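Local coordinates for protein PppA (Pseudomonas aeruginosa, PDB 6JKV) that probably removes phosphate from serine and threonine residues of proteins as a manganese-binding PP2C-type phosphatase, and is a key regulatory component of the type VI secretion system, at residues D61-H66 against V116-S121; G69-S74 against E105-E110; Y28-S33 against S232-V237. All blocks are in the same frame, centred on the assembly; numbering follows the deposited sequence.

Contact 1: residues D61-H66 against V116-S121; sequences DGMGGH and VSVMGS
The torsions of M63 and V118 bring their side chains together: M63 carries CG between its backbone N and carbonyl carbon (chi1 53°) and bends at chi3, while V118 has CG1 anti to its own N (chi1 -169°). M63 SD thus lies 3.9 Å from V118 CG1, the two side chains crossing at about a right angle, and the same methyl packs on G64 CA at 3.6 Å. Beside them the antiparallel strands pair M63 with G120 through two backbone bonds. M63 N gives a nearly straight one to G120 O (2.9 Å), and G120 N returns a longer one to M63 O (3.3 Å). At the neighbouring non-hydrogen-bonded pair, G62 and S121, the chains come close, with S121 CA 3.2 Å from D61 O in a CA-H...O contact. Where the strands part, a water donates to both G64 O and V118 O, bridging the two loops. D61 OD1 and G62 O bind one manganese ion, and D61 OD2 binds the second together with D214 and D252. This strand end, running into a glycine-rich turn, provides the D61 and G62 ligands of the binuclear metal site characteristic of PP2C phosphatases.

Contact 2: residues G69-S74 against E105-E110; sequences GDFVSS and ERVRQE
V72 and V107 form the tight part of this helix pair, their branched side chains crossing at about a right angle. V72 CG2 lies 3.7 Å from V107 CG1, and V72 CG1 is 3.8 Å from V107 CG2, so both methyls of each valine take part. M119, from the loop before strand 120-129, packs against both valines, and S121 touches V72 from that strand, which keeps this side buried. The segments run nearly antiparallel, at 158°, with their axes 11.0 Å apart at closest approach; helices 69-82 and 89-114 are the antiparallel pair that covers the sheet holding strands 56-63 and 120-129 in the PP2C beta-sandwich. Away from the valines the packing is looser and more polar. F71, with CG anti to its backbone N (chi1 160°), extends its ring toward the second helix, where CE2 reaches E110 CG at 4.1 Å. The ring tip also lies over one face of the R106 guanidinium, F71 CZ standing 4.2 Å from R106 NH2, offset toward the rim and with the two planes 72° apart. The arginine is held along its own helix: its NH1 makes a salt bridge of 3.0 Å in the guanidinium plane, meeting E110 OE1 on its anti side, and donates a second hydrogen bond to Q109 OE1. E110 OE2 forms a salt bridge with R114, which also makes a cation-pi contact with F71 on this partly exposed side.

Contact 3: residues Y28-S33 against S232-V237; sequences YYRSAS and SDPYAV
A32 presses its methyl group against the first turn of helix 234-247, with CB 3.6 Å from Y235 CA and equally close to the backbone N of that residue. Such an approach is possible because the alanine side chain ends at CB, letting strand and helix come to 5.1 Å between A32 CA and Y235 CA. P234 supplies the other half of the apolar contact. Its CB is directed at the strand and lies 4.1 Å from A32 CB, while its CG meets R30 CB at 4.2 Å. By the alternation of the strand, R30 and A32 send their side chains to the helix side, whereas S31 between them points away, its OG hydrogen-bonded to D50 of strand 46-51 in the other sheet. Only the base of R30 packs on the proline; its chain continues outward with chi1 at -97°, away from a staggered value, and its NE stays 6.1 Å from D233 OD1, too far for a salt bridge. Y235 likewise contributes its base rather than its ring: CB lies 4.2 Å from A32 CB, and with CG anti to the backbone N (chi1 -173°) the aromatic ring is carried outward to a cation-pi contact with R239. D233 caps the helix start: its OD2 accepts from A236 N at 2.9 Å, the donor lying well above the carboxylate plane. P234 follows directly, at the first helical position, where its lack of an N-H costs the helix no backbone bond. Both P234 and V237 also rest on V258 of strand 254-261. The contact thus packs a helix on the outer face of the sheet that holds strands 29-36 and 254-261, a layer of the alpha-beta-beta-alpha sandwich characteristic of the PP2C fold.

How the contacts relate
Contacts 1 and 2 form one continuous region, their centres about 8 Å apart, whereas contact 3 lies on the opposite side of the chain's centre, about 29 Å from each between centres. With M119 O of contact 1 only 3.5 Å from V107 CG1 of contact 2, the helix pair sits directly on the strand pair whose strand 56-63 supplies D61 and G62 to the metals. The side chain of V72 is nevertheless about 10 Å from a manganese ion, a second layer behind the site. Along the chain, contact 2 is nested within contact 1, and contact 3, which lies away from the metal site, closes the loop that holds both.

Contact 1: residues D61-H66 against V116-S121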
loop_
_atom_site.group_PDB
_atom_site.type_symbol
_atom_site.label_atom_id
_atom_site.label_comp_id
_atom_site.label_asym_id
_atom_site.label_seq_id
_atom_site.Cartn_x
_atom_site.Cartn_y
_atom_site.Cartn_z
ATOM N N ASP A 61 5.531 -1.331 -2.701
ATOM C CA ASP A 61 6.140 -1.086 -4.028
ATOM C C ASP A 61 7.662 -1.164 -3.884
ATOM O O ASP A 61 8.264 -0.207 -3.372
ATOM C CB ASP A 61 5.697 0.258 -4.607
ATOM C CG ASP A 61 6.225 0.500 -6.011
ATOM O OD1 ASP A 61 7.143 -0.238 -6.427
ATOM O OD2 ASP A 61 5.729 1.432 -6.674
ATOM N N GLY A 62 8.251 -2.276 -4.316
ATOM C CA GLY A 62 9.705 -2.492 -4.256
ATOM C C GLY A 62 10.423 -1.701 -5.327
ATOM O O GLY A 62 9.851 -1.503 -6.412
ATOM N N MET A 63 11.644 -1.260 -5.029
ATOM C CA MET A 63 12.522 -0.569 -5.998
ATOM C C MET A 63 13.912 -1.200 -5.946
ATOM O O MET A 63 14.362 -1.571 -4.846
ATOM C CB MET A 63 12.616 0.924 -5.682
ATOM C CG MET A 63 13.029 1.218 -4.255
ATOM S SD MET A 63 13.517 2.931 -4.017
ATOM C CE MET A 63 12.014 3.601 -3.307
ATOM N N GLY A 64 14.566 -1.309 -7.101
ATOM C CA GLY A 64 15.961 -1.773 -7.189
ATOM C C GLY A 64 16.152 -2.916 -8.160
ATOM O O GLY A 64 17.306 -3.371 -8.302
ATOM N N GLY A 65 15.079 -3.361 -8.820
ATOM C CA GLY A 65 15.139 -4.497 -9.751
ATOM C C GLY A 65 15.058 -5.824 -9.024
ATOM O O GLY A 65 14.891 -5.845 -7.788
ATOM N N HIS A 66 15.175 -6.911 -9.778
ATOM C CA HIS A 66 15.067 -8.293 -9.253
ATOM C C HIS A 66 16.179 -8.554 -8.224
ATOM O O HIS A 66 17.332 -8.108 -8.438
ATOM C CB HIS A 66 15.106 -9.304 -10.411
ATOM C CG HIS A 66 15.451 -10.692 -9.982
ATOM N ND1 HIS A 66 14.548 -11.503 -9.303
ATOM C CD2 HIS A 66 16.604 -11.391 -10.074
ATOM C CE1 HIS A 66 15.131 -12.657 -9.021
ATOM N NE2 HIS A 66 16.394 -12.608 -9.481
ATOM N N VAL A 116 25.004 -1.972 -3.170
ATOM C CA VAL A 116 24.050 -1.510 -4.216
ATOM C C VAL A 116 23.572 -0.105 -3.841
ATOM O O VAL A 116 23.526 0.220 -2.637
ATOM C CB VAL A 116 22.858 -2.470 -4.405
ATOM C CG1 VAL A 116 23.313 -3.913 -4.544
ATOM C CG2 VAL A 116 21.834 -2.321 -3.290
ATOM N N SER A 117 23.191 0.678 -4.848
ATOM C CA SER A 117 22.648 2.047 -4.676
ATOM C C SER A 117 21.159 1.996 -4.330
ATOM O O SER A 117 20.735 2.804 -3.494
ATOM C CB SER A 117 22.901 2.874 -5.903
ATOM O OG SER A 117 24.291 3.117 -6.067
ATOM N N VAL A 118 20.405 1.073 -4.927
ATOM C CA VAL A 118 18.920 1.013 -4.757
ATOM C C VAL A 118 18.529 -0.342 -4.169
ATOM O O VAL A 118 18.784 -1.374 -4.821
ATOM C CB VAL A 118 18.176 1.272 -6.079
ATOM C CG1 VAL A 118 16.689 1.478 -5.831
ATOM C CG2 VAL A 118 18.758 2.459 -6.827
ATOM N N MET A 119 17.919 -0.321 -2.986
ATOM C CA MET A 119 17.304 -1.517 -2.366
ATOM C C MET A 119 16.298 -1.041 -1.319
ATOM O O MET A 119 16.699 -0.641 -0.215
ATOM C CB MET A 119 18.358 -2.426 -1.732
ATOM C CG MET A 119 17.772 -3.689 -1.103
ATOM S SD MET A 119 19.018 -4.810 -0.424
ATOM C CE MET A 119 19.854 -5.364 -1.908
ATOM N N GLY A 120 15.022 -1.041 -1.677
ATOM C CA GLY A 120 13.979 -0.602 -0.749
ATOM C C GLY A 120 12.599 -0.934 -1.254
ATOM O O GLY A 120 12.456 -1.609 -2.290
ATOM N N SER A 121 11.601 -0.459 -0.530
ATOM C CA SER A 121 10.187 -0.643 -0.903
ATOM C C SER A 121 9.341 0.360 -0.138
ATOM O O SER A 121 9.605 0.604 1.047
ATOM C CB SER A 121 9.722 -2.056 -0.657
ATOM O OG SER A 121 8.317 -2.166 -0.845
HETATM O O HOH W 1 19.478 -2.470 -7.243
#

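Contact 2: residues G69-S74 against E105-E110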
loop_
_atom_site.group_PDB
_atom_site.type_symbol
_atom_site.label_atom_id
_atom_site.label_comp_id
_atom_site.label_asym_id
_atom_site.label_seq_id
_atom_site.Cartn_x
_atom_site.Cartn_y
_atom_site.Cartn_z
ATOM N N GLY A 69 14.349 -5.000 -5.072
ATOM C CA GLY A 69 13.034 -4.415 -4.760
ATOM C C GLY A 69 12.062 -5.474 -4.285
ATOM O O GLY A 69 11.432 -5.272 -3.235
ATOM N N ASP A 70 11.958 -6.582 -5.023
ATOM C CA ASP A 70 11.023 -7.686 -4.686
ATOM C C ASP A 70 11.481 -8.353 -3.385
ATOM O O ASP A 70 10.610 -8.755 -2.588
ATOM C CB ASP A 70 10.879 -8.683 -5.835
ATOM C CG ASP A 70 12.186 -9.176 -6.432
ATOM O OD1 ASP A 70 13.264 -8.696 -6.011
ATOM O OD2 ASP A 70 12.105 -10.030 -7.339
ATOM N N PHE A 71 12.792 -8.455 -3.173
ATOM C CA PHE A 71 13.377 -8.923 -1.894
ATOM C C PHE A 71 12.790 -8.116 -0.729
ATOM O O PHE A 71 12.304 -8.718 0.250
ATOM C CB PHE A 71 14.901 -8.816 -1.931
ATOM C CG PHE A 71 15.565 -8.802 -0.578
ATOM C CD1 PHE A 71 15.571 -9.934 0.217
ATOM C CD2 PHE A 71 16.182 -7.656 -0.100
ATOM C CE1 PHE A 71 16.184 -9.920 1.461
ATOM C CE2 PHE A 71 16.786 -7.640 1.146
ATOM C CZ PHE A 71 16.793 -8.774 1.924
ATOM N N VAL A 72 12.815 -6.788 -0.824
ATOM C CA VAL A 72 12.366 -5.902 0.290
ATOM C C VAL A 72 10.842 -5.999 0.429
ATOM O O VAL A 72 10.354 -6.105 1.562
ATOM C CB VAL A 72 12.828 -4.451 0.084
ATOM C CG1 VAL A 72 12.353 -3.566 1.218
ATOM C CG2 VAL A 72 14.340 -4.349 -0.049
ATOM N N SER A 73 10.104 -5.962 -0.678
ATOM C CA SER A 73 8.618 -5.944 -0.638
ATOM C C SER A 73 8.106 -7.272 -0.072
ATOM O O SER A 73 7.169 -7.238 0.738
ATOM C CB SER A 73 8.006 -5.608 -1.988
ATOM O OG SER A 73 8.265 -6.602 -2.972
ATOM N N SER A 74 8.730 -8.394 -0.448
ATOM C CA SER A 74 8.334 -9.738 0.037
ATOM C C SER A 74 8.706 -9.868 1.515
ATOM O O SER A 74 7.888 -10.427 2.270
ATOM C CB SER A 74 8.916 -10.842 -0.803
ATOM O OG SER A 74 10.295 -10.639 -0.998
ATOM N N GLU A 105 15.963 -2.061 9.176
ATOM C CA GLU A 105 17.357 -2.281 9.638
ATOM C C GLU A 105 18.008 -3.438 8.862
ATOM O O GLU A 105 19.185 -3.300 8.449
ATOM C CB GLU A 105 17.374 -2.547 11.139
ATOM C CG GLU A 105 18.778 -2.584 11.709
ATOM C CD GLU A 105 18.864 -3.475 12.928
ATOM O OE1 GLU A 105 18.756 -4.701 12.749
ATOM O OE2 GLU A 105 18.988 -2.944 14.052
ATOM N N ARG A 106 17.283 -4.545 8.681
ATOM C CA ARG A 106 17.784 -5.724 7.931
ATOM C C ARG A 106 18.120 -5.313 6.489
ATOM O O ARG A 106 19.186 -5.724 5.976
ATOM C CB ARG A 106 16.756 -6.854 7.962
ATOM C CG ARG A 106 16.952 -7.919 6.891
ATOM C CD ARG A 106 17.868 -9.031 7.350
ATOM N NE ARG A 106 18.032 -10.029 6.305
ATOM C CZ ARG A 106 19.065 -10.107 5.469
ATOM N NH1 ARG A 106 20.072 -9.253 5.541
ATOM N NH2 ARG A 106 19.100 -11.066 4.562
ATOM N N VAL A 107 17.236 -4.541 5.851
ATOM C CA VAL A 107 17.409 -4.118 4.434
ATOM C C VAL A 107 18.625 -3.193 4.356
ATOM O O VAL A 107 19.437 -3.349 3.419
ATOM C CB VAL A 107 16.129 -3.474 3.869
ATOM C CG1 VAL A 107 16.403 -2.707 2.584
ATOM C CG2 VAL A 107 15.062 -4.528 3.638
ATOM N N ARG A 108 18.761 -2.276 5.312
ATOM C CA ARG A 108 19.928 -1.360 5.366
ATOM C C ARG A 108 21.226 -2.169 5.433
ATOM O O ARG A 108 22.136 -1.892 4.641
ATOM C CB ARG A 108 19.830 -0.427 6.571
ATOM C CG ARG A 108 18.751 0.634 6.432
ATOM C CD ARG A 108 19.057 1.662 5.366
ATOM N NE ARG A 108 20.028 2.643 5.831
ATOM C CZ ARG A 108 20.394 3.723 5.151
ATOM N NH1 ARG A 108 19.868 3.969 3.962
ATOM N NH2 ARG A 108 21.286 4.556 5.660
ATOM N N GLN A 109 21.285 -3.136 6.348
ATOM C CA GLN A 109 22.451 -4.038 6.530
ATOM C C GLN A 109 22.768 -4.741 5.200
ATOM O O GLN A 109 23.944 -4.712 4.778
ATOM C CB GLN A 109 22.167 -5.037 7.654
ATOM C CG GLN A 109 23.128 -6.221 7.701
ATOM C CD GLN A 109 22.476 -7.461 8.265
ATOM O OE1 GLN A 109 21.463 -7.924 7.753
ATOM N NE2 GLN A 109 23.061 -8.016 9.318
ATOM N N GLU A 110 21.756 -5.342 4.558
ATOM C CA GLU A 110 21.950 -6.155 3.330
ATOM C C GLU A 110 22.431 -5.259 2.183
ATOM O O GLU A 110 23.362 -5.665 1.458
ATOM C CB GLU A 110 20.662 -6.898 2.956
ATOM C CG GLU A 110 20.812 -7.796 1.739
ATOM C CD GLU A 110 21.692 -9.015 1.958
ATOM O OE1 GLU A 110 21.877 -9.409 3.118
ATOM O OE2 GLU A 110 22.210 -9.554 0.959
#

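Contact 3: residues Y28-S33 against S232-V237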
loop_
_atom_site.group_PDB
_atom_site.type_symbol
_atom_site.label_atom_id
_atom_site.label_comp_id
_atom_site.label_asym_id
_atom_site.label_seq_id
_atom_site.Cartn_x
_atom_site.Cartn_y
_atom_site.Cartn_z
ATOM N N TYR A 28 -17.984 -7.155 9.644
ATOM C CA TYR A 28 -17.199 -8.050 8.757
ATOM C C TYR A 28 -16.415 -7.228 7.740
ATOM O O TYR A 28 -16.888 -6.156 7.328
ATOM C CB TYR A 28 -18.142 -9.026 8.049
ATOM C CG TYR A 28 -17.484 -10.061 7.170
ATOM C CD1 TYR A 28 -16.856 -11.172 7.722
ATOM C CD2 TYR A 28 -17.508 -9.951 5.786
ATOM C CE1 TYR A 28 -16.272 -12.141 6.922
ATOM C CE2 TYR A 28 -16.918 -10.909 4.974
ATOM C CZ TYR A 28 -16.296 -12.007 5.543
ATOM O OH TYR A 28 -15.728 -12.955 4.744
ATOM N N TYR A 29 -15.251 -7.742 7.353
ATOM C CA TYR A 29 -14.374 -7.148 6.320
ATOM C C TYR A 29 -14.178 -8.170 5.201
ATOM O O TYR A 29 -13.724 -9.271 5.491
ATOM C CB TYR A 29 -13.041 -6.725 6.930
ATOM C CG TYR A 29 -13.115 -5.470 7.765
ATOM C CD1 TYR A 29 -13.103 -4.217 7.170
ATOM C CD2 TYR A 29 -13.223 -5.533 9.147
ATOM C CE1 TYR A 29 -13.173 -3.054 7.923
ATOM C CE2 TYR A 29 -13.312 -4.382 9.913
ATOM C CZ TYR A 29 -13.290 -3.141 9.301
ATOM O OH TYR A 29 -13.386 -2.032 10.089
ATOM N N ARG A 30 -14.592 -7.810 3.984
ATOM C CA ARG A 30 -14.283 -8.540 2.731
ATOM C C ARG A 30 -13.094 -7.862 2.073
ATOM O O ARG A 30 -13.027 -6.628 2.126
ATOM C CB ARG A 30 -15.416 -8.461 1.712
ATOM C CG ARG A 30 -16.345 -9.655 1.702
ATOM C CD ARG A 30 -17.103 -9.728 0.394
ATOM N NE ARG A 30 -18.432 -10.305 0.560
ATOM C CZ ARG A 30 -18.738 -11.589 0.419
ATOM N NH1 ARG A 30 -17.817 -12.478 0.106
ATOM N NH2 ARG A 30 -19.981 -11.989 0.597
ATOM N N SER A 31 -12.227 -8.634 1.427
ATOM C CA SER A 31 -11.030 -8.070 0.772
ATOM C C SER A 31 -10.618 -8.940 -0.404
ATOM O O SER A 31 -10.953 -10.132 -0.432
ATOM C CB SER A 31 -9.899 -7.897 1.763
ATOM O OG SER A 31 -9.549 -9.138 2.362
ATOM N N ALA A 32 -9.910 -8.329 -1.339
ATOM C CA ALA A 32 -9.335 -9.004 -2.517
ATOM C C ALA A 32 -8.141 -8.184 -2.992
ATOM O O ALA A 32 -8.136 -6.953 -2.804
ATOM C CB ALA A 32 -10.367 -9.161 -3.613
ATOM N N SER A 33 -7.165 -8.861 -3.584
ATOM C CA SER A 33 -5.937 -8.239 -4.119
ATOM C C SER A 33 -5.658 -8.815 -5.499
ATOM O O SER A 33 -5.970 -10.002 -5.739
ATOM C CB SER A 33 -4.765 -8.470 -3.219
ATOM O OG SER A 33 -4.332 -9.815 -3.341
ATOM N N SER A 232 -19.984 -3.706 -5.733
ATOM C CA SER A 232 -20.242 -4.500 -4.508
ATOM C C SER A 232 -19.113 -5.500 -4.265
ATOM O O SER A 232 -18.910 -5.877 -3.097
ATOM C CB SER A 232 -21.559 -5.210 -4.599
ATOM O OG SER A 232 -21.484 -6.272 -5.538
ATOM N N ASP A 233 -18.424 -5.932 -5.322
ATOM C CA ASP A 233 -17.529 -7.107 -5.255
ATOM C C ASP A 233 -16.066 -6.680 -5.339
ATOM O O ASP A 233 -15.591 -6.303 -6.411
ATOM C CB ASP A 233 -17.889 -8.092 -6.360
ATOM C CG ASP A 233 -16.922 -9.246 -6.371
ATOM O OD1 ASP A 233 -16.597 -9.727 -5.271
ATOM O OD2 ASP A 233 -16.467 -9.604 -7.473
ATOM N N PRO A 234 -15.294 -6.759 -4.232
ATOM C CA PRO A 234 -13.891 -6.341 -4.248
ATOM C C PRO A 234 -13.035 -7.109 -5.265
ATOM O O PRO A 234 -12.153 -6.522 -5.832
ATOM C CB PRO A 234 -13.413 -6.606 -2.813
ATOM C CG PRO A 234 -14.681 -6.586 -1.999
ATOM C CD PRO A 234 -15.722 -7.210 -2.900
ATOM N N TYR A 235 -13.325 -8.390 -5.493
ATOM C CA TYR A 235 -12.568 -9.246 -6.443
ATOM C C TYR A 235 -12.695 -8.689 -7.865
ATOM O O TYR A 235 -11.660 -8.549 -8.561
ATOM C CB TYR A 235 -13.095 -10.678 -6.386
ATOM C CG TYR A 235 -12.322 -11.700 -7.181
ATOM C CD1 TYR A 235 -12.491 -11.835 -8.556
ATOM C CD2 TYR A 235 -11.423 -12.542 -6.555
ATOM C CE1 TYR A 235 -11.787 -12.780 -9.280
ATOM C CE2 TYR A 235 -10.722 -13.504 -7.262
ATOM C CZ TYR A 235 -10.894 -13.617 -8.631
ATOM O OH TYR A 235 -10.199 -14.551 -9.341
ATOM N N ALA A 236 -13.929 -8.429 -8.309
ATOM C CA ALA A 236 -14.199 -7.833 -9.637
ATOM C C ALA A 236 -13.609 -6.421 -9.683
ATOM O O ALA A 236 -13.103 -6.039 -10.742
ATOM C CB ALA A 236 -15.679 -7.818 -9.933
ATOM N N VAL A 237 -13.654 -5.689 -8.567
ATOM C CA VAL A 237 -13.210 -4.267 -8.517
ATOM C C VAL A 237 -11.698 -4.210 -8.746
ATOM O O VAL A 237 -11.267 -3.469 -9.634
ATOM C CB VAL A 237 -13.633 -3.580 -7.206
ATOM C CG1 VAL A 237 -12.833 -2.322 -6.959
ATOM C CG2 VAL A 237 -15.113 -3.262 -7.188
#